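Local coordinates for copper-containing nitrite reductase (Thermus scotoductus, PDB 6HBE), which probably reduces nitrite to nitric oxide in denitrification, working as a copper-containing homotrimer, at residues A175-F185 and T271-I279. Residues are numbered along the deposited sequence; the frame is centred on the assembly and turned at random.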
# COMPACT_ATOMS: atom_id res chain seq x y z
N ALA C 175 -2.13 -1.32 8.70
CA ALA C 175 -1.73 -0.89 10.06
C ALA C 175 -2.91 -0.41 10.88
O ALA C 175 -3.75 0.37 10.36
CB ALA C 175 -0.71 0.25 9.98
N LEU C 176 -2.99 -0.81 12.16
CA LEU C 176 -4.03 -0.26 13.05
C LEU C 176 -3.67 1.17 13.49
O LEU C 176 -4.52 2.09 13.40
CB LEU C 176 -4.27 -1.17 14.26
CG LEU C 176 -5.29 -0.74 15.29
CD1 LEU C 176 -6.68 -0.64 14.73
CD2 LEU C 176 -5.26 -1.72 16.48
N TYR C 177 -2.42 1.39 13.91
CA TYR C 177 -1.99 2.72 14.35
C TYR C 177 -0.68 3.04 13.66
O TYR C 177 0.09 2.13 13.32
CB TYR C 177 -1.86 2.82 15.88
CG TYR C 177 -3.14 2.51 16.63
CD1 TYR C 177 -4.31 3.20 16.38
CD2 TYR C 177 -3.16 1.49 17.60
CE1 TYR C 177 -5.52 2.86 17.04
CE2 TYR C 177 -4.35 1.17 18.28
CZ TYR C 177 -5.51 1.87 18.02
OH TYR C 177 -6.68 1.53 18.73
N VAL C 178 -0.48 4.33 13.42
CA VAL C 178 0.81 4.86 12.92
C VAL C 178 1.18 6.08 13.77
O VAL C 178 0.32 6.92 14.04
CB VAL C 178 0.75 5.21 11.43
CG1 VAL C 178 2.16 5.54 10.91
CG2 VAL C 178 0.18 4.04 10.63
N MET C 179 2.42 6.16 14.22
CA MET C 179 2.77 7.10 15.35
C MET C 179 4.19 7.62 15.32
O MET C 179 5.08 6.96 14.76
CB MET C 179 2.47 6.44 16.72
CG MET C 179 3.25 5.19 17.08
SD MET C 179 2.44 4.16 18.37
CE MET C 179 1.32 3.28 17.31
N PHE C 180 4.39 8.80 15.93
CA PHE C 180 5.75 9.37 16.14
C PHE C 180 6.16 9.02 17.59
O PHE C 180 5.40 9.26 18.56
CB PHE C 180 5.80 10.90 15.95
CG PHE C 180 5.42 11.42 14.57
CD1 PHE C 180 5.85 10.78 13.39
CD2 PHE C 180 4.66 12.58 14.44
CE1 PHE C 180 5.51 11.28 12.14
CE2 PHE C 180 4.32 13.08 13.18
CZ PHE C 180 4.74 12.42 12.03
N ASN C 181 7.37 8.49 17.74
CA ASN C 181 7.92 8.10 19.05
C ASN C 181 6.95 7.30 19.97
O ASN C 181 6.83 7.54 21.17
CB ASN C 181 8.50 9.36 19.71
CG ASN C 181 9.72 9.86 18.96
OD1 ASN C 181 10.28 9.12 18.14
ND2 ASN C 181 10.12 11.10 19.20
N GLY C 182 6.26 6.32 19.38
CA GLY C 182 5.57 5.25 20.15
C GLY C 182 4.23 5.53 20.77
O GLY C 182 3.74 4.71 21.56
N ARG C 183 3.59 6.65 20.45
CA ARG C 183 2.27 6.96 21.02
C ARG C 183 1.46 7.86 20.07
O ARG C 183 1.97 8.86 19.58
CB ARG C 183 2.46 7.63 22.38
CG ARG C 183 1.17 7.82 23.19
CD ARG C 183 1.52 8.30 24.61
NE ARG C 183 0.40 8.80 25.40
CZ ARG C 183 -0.33 8.09 26.28
NH1 ARG C 183 -0.11 6.79 26.48
NH2 ARG C 183 -1.30 8.69 26.96
N ASN C 184 0.20 7.49 19.83
CA ASN C 184 -0.70 8.20 18.93
C ASN C 184 -0.84 9.66 19.33
O ASN C 184 -1.15 9.95 20.48
CB ASN C 184 -2.10 7.55 18.97
CG ASN C 184 -2.13 6.16 18.37
OD1 ASN C 184 -1.20 5.72 17.71
ND2 ASN C 184 -3.22 5.45 18.61
N PHE C 185 -0.60 10.58 18.40
CA PHE C 185 -0.80 12.02 18.65
C PHE C 185 -0.08 12.52 19.94
O PHE C 185 -0.51 13.48 20.60
CB PHE C 185 -2.32 12.35 18.68
CG PHE C 185 -3.04 11.95 17.40
CD1 PHE C 185 -2.63 12.45 16.16
CD2 PHE C 185 -4.15 11.10 17.44
CE1 PHE C 185 -3.26 12.08 14.97
CE2 PHE C 185 -4.79 10.74 16.26
CZ PHE C 185 -4.35 11.24 15.03
N THR C 271 -2.41 7.42 6.98
CA THR C 271 -1.58 7.15 8.16
C THR C 271 -1.53 8.32 9.18
O THR C 271 -1.46 8.08 10.39
CB THR C 271 -0.16 6.74 7.79
OG1 THR C 271 0.58 7.84 7.21
CG2 THR C 271 -0.19 5.54 6.82
N ALA C 272 -1.61 9.59 8.71
CA ALA C 272 -1.72 10.74 9.64
C ALA C 272 -2.96 10.61 10.51
O ALA C 272 -2.93 10.90 11.70
CB ALA C 272 -1.80 12.05 8.88
N ILE C 273 -4.02 10.14 9.90
CA ILE C 273 -5.32 9.98 10.60
C ILE C 273 -5.30 8.91 11.71
O ILE C 273 -6.19 8.90 12.59
CB ILE C 273 -6.44 9.72 9.56
CG1 ILE C 273 -7.84 10.12 10.08
CG2 ILE C 273 -6.43 8.30 9.07
CD1 ILE C 273 -8.85 10.26 8.98
N LYS C 274 -4.31 8.02 11.64
CA LYS C 274 -4.11 6.90 12.56
C LYS C 274 -3.15 7.19 13.73
O LYS C 274 -2.86 6.28 14.52
CB LYS C 274 -3.57 5.67 11.76
CG LYS C 274 -4.59 5.03 10.83
CD LYS C 274 -4.05 3.80 10.11
CE LYS C 274 -5.03 3.23 9.09
NZ LYS C 274 -4.45 2.11 8.28
N GLY C 275 -2.62 8.44 13.82
CA GLY C 275 -1.81 8.86 14.95
C GLY C 275 -0.55 9.68 14.66
O GLY C 275 0.09 10.12 15.60
N ALA C 276 -0.19 9.85 13.40
CA ALA C 276 1.16 10.43 13.01
C ALA C 276 1.00 11.91 12.66
O ALA C 276 1.09 12.34 11.48
CB ALA C 276 1.75 9.63 11.86
N LEU C 277 0.75 12.69 13.72
CA LEU C 277 0.57 14.13 13.63
C LEU C 277 1.00 14.69 15.01
O LEU C 277 0.65 14.09 16.05
CB LEU C 277 -0.91 14.47 13.32
CG LEU C 277 -1.30 15.96 13.08
CD1 LEU C 277 -2.48 16.14 12.12
CD2 LEU C 277 -1.56 16.72 14.39
N GLY C 278 1.80 15.76 15.02
CA GLY C 278 2.21 16.46 16.27
C GLY C 278 2.33 17.97 16.06
O GLY C 278 2.12 18.45 14.92
N ILE C 279 2.60 18.73 17.13
CA ILE C 279 2.57 20.22 17.09
C ILE C 279 3.89 20.79 17.61
O ILE C 279 4.32 20.41 18.70
CB ILE C 279 1.42 20.79 17.95
CG1 ILE C 279 0.07 20.41 17.37
CG2 ILE C 279 1.49 22.33 18.04
CD1 ILE C 279 -1.13 20.64 18.28
O HOH W 1 2.44 10.40 17.28
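Gly275 CA, at the Schellman turn that closes helix 269-272, packs over one face of the Phe185 ring in a CH-pi contact, 3.5 Å from the centroid. The contact joins the two sheets of the second cupredoxin domain: edge strand 177-180 of one sheet meets the turn that leads into strand 277-282 of the other. No side chain fits at Gly275, where a CB would run into Val178 O and Asn184 OD1; Asn184 ND2 hydrogen-bonds Asp36, a calcium ligand. With CG beside the backbone N and anti to the carbonyl carbon (chi1 -57°), the Phe185 ring swings over Gly275 and fills the dent before strand 277-282, Leu277 CB meeting its rim in plane, 3.7 Å from CE1. Cutting Phe185 back to alanine would probably open a gap over Gly275 and leave Phe379 of the second subunit without its edge-to-face partner. Phe180 presents a ring face to Ala276, whose CB stands 4.3 Å from the centroid. Beyond it, Val178 CG2 packs against Thr271 CB (3.9 Å). The backbone closes the seam: Phe185 N bonds Gly275 O on a lone pair (2.9 Å), and a water accepting from Phe180 N lies within hydrogen-bonding distance of Gly275 O and Arg183 O, while Val178 N reaches Lys274 O from above the carbonyl plane. Lys274, extended beyond CG, runs alongside Leu176 O; its NZ hydrogen-bonds Tyr171 O of the second subunit and, in the plane of the Ala175 carbonyl, donates to Ala175 O at 2.8 Å.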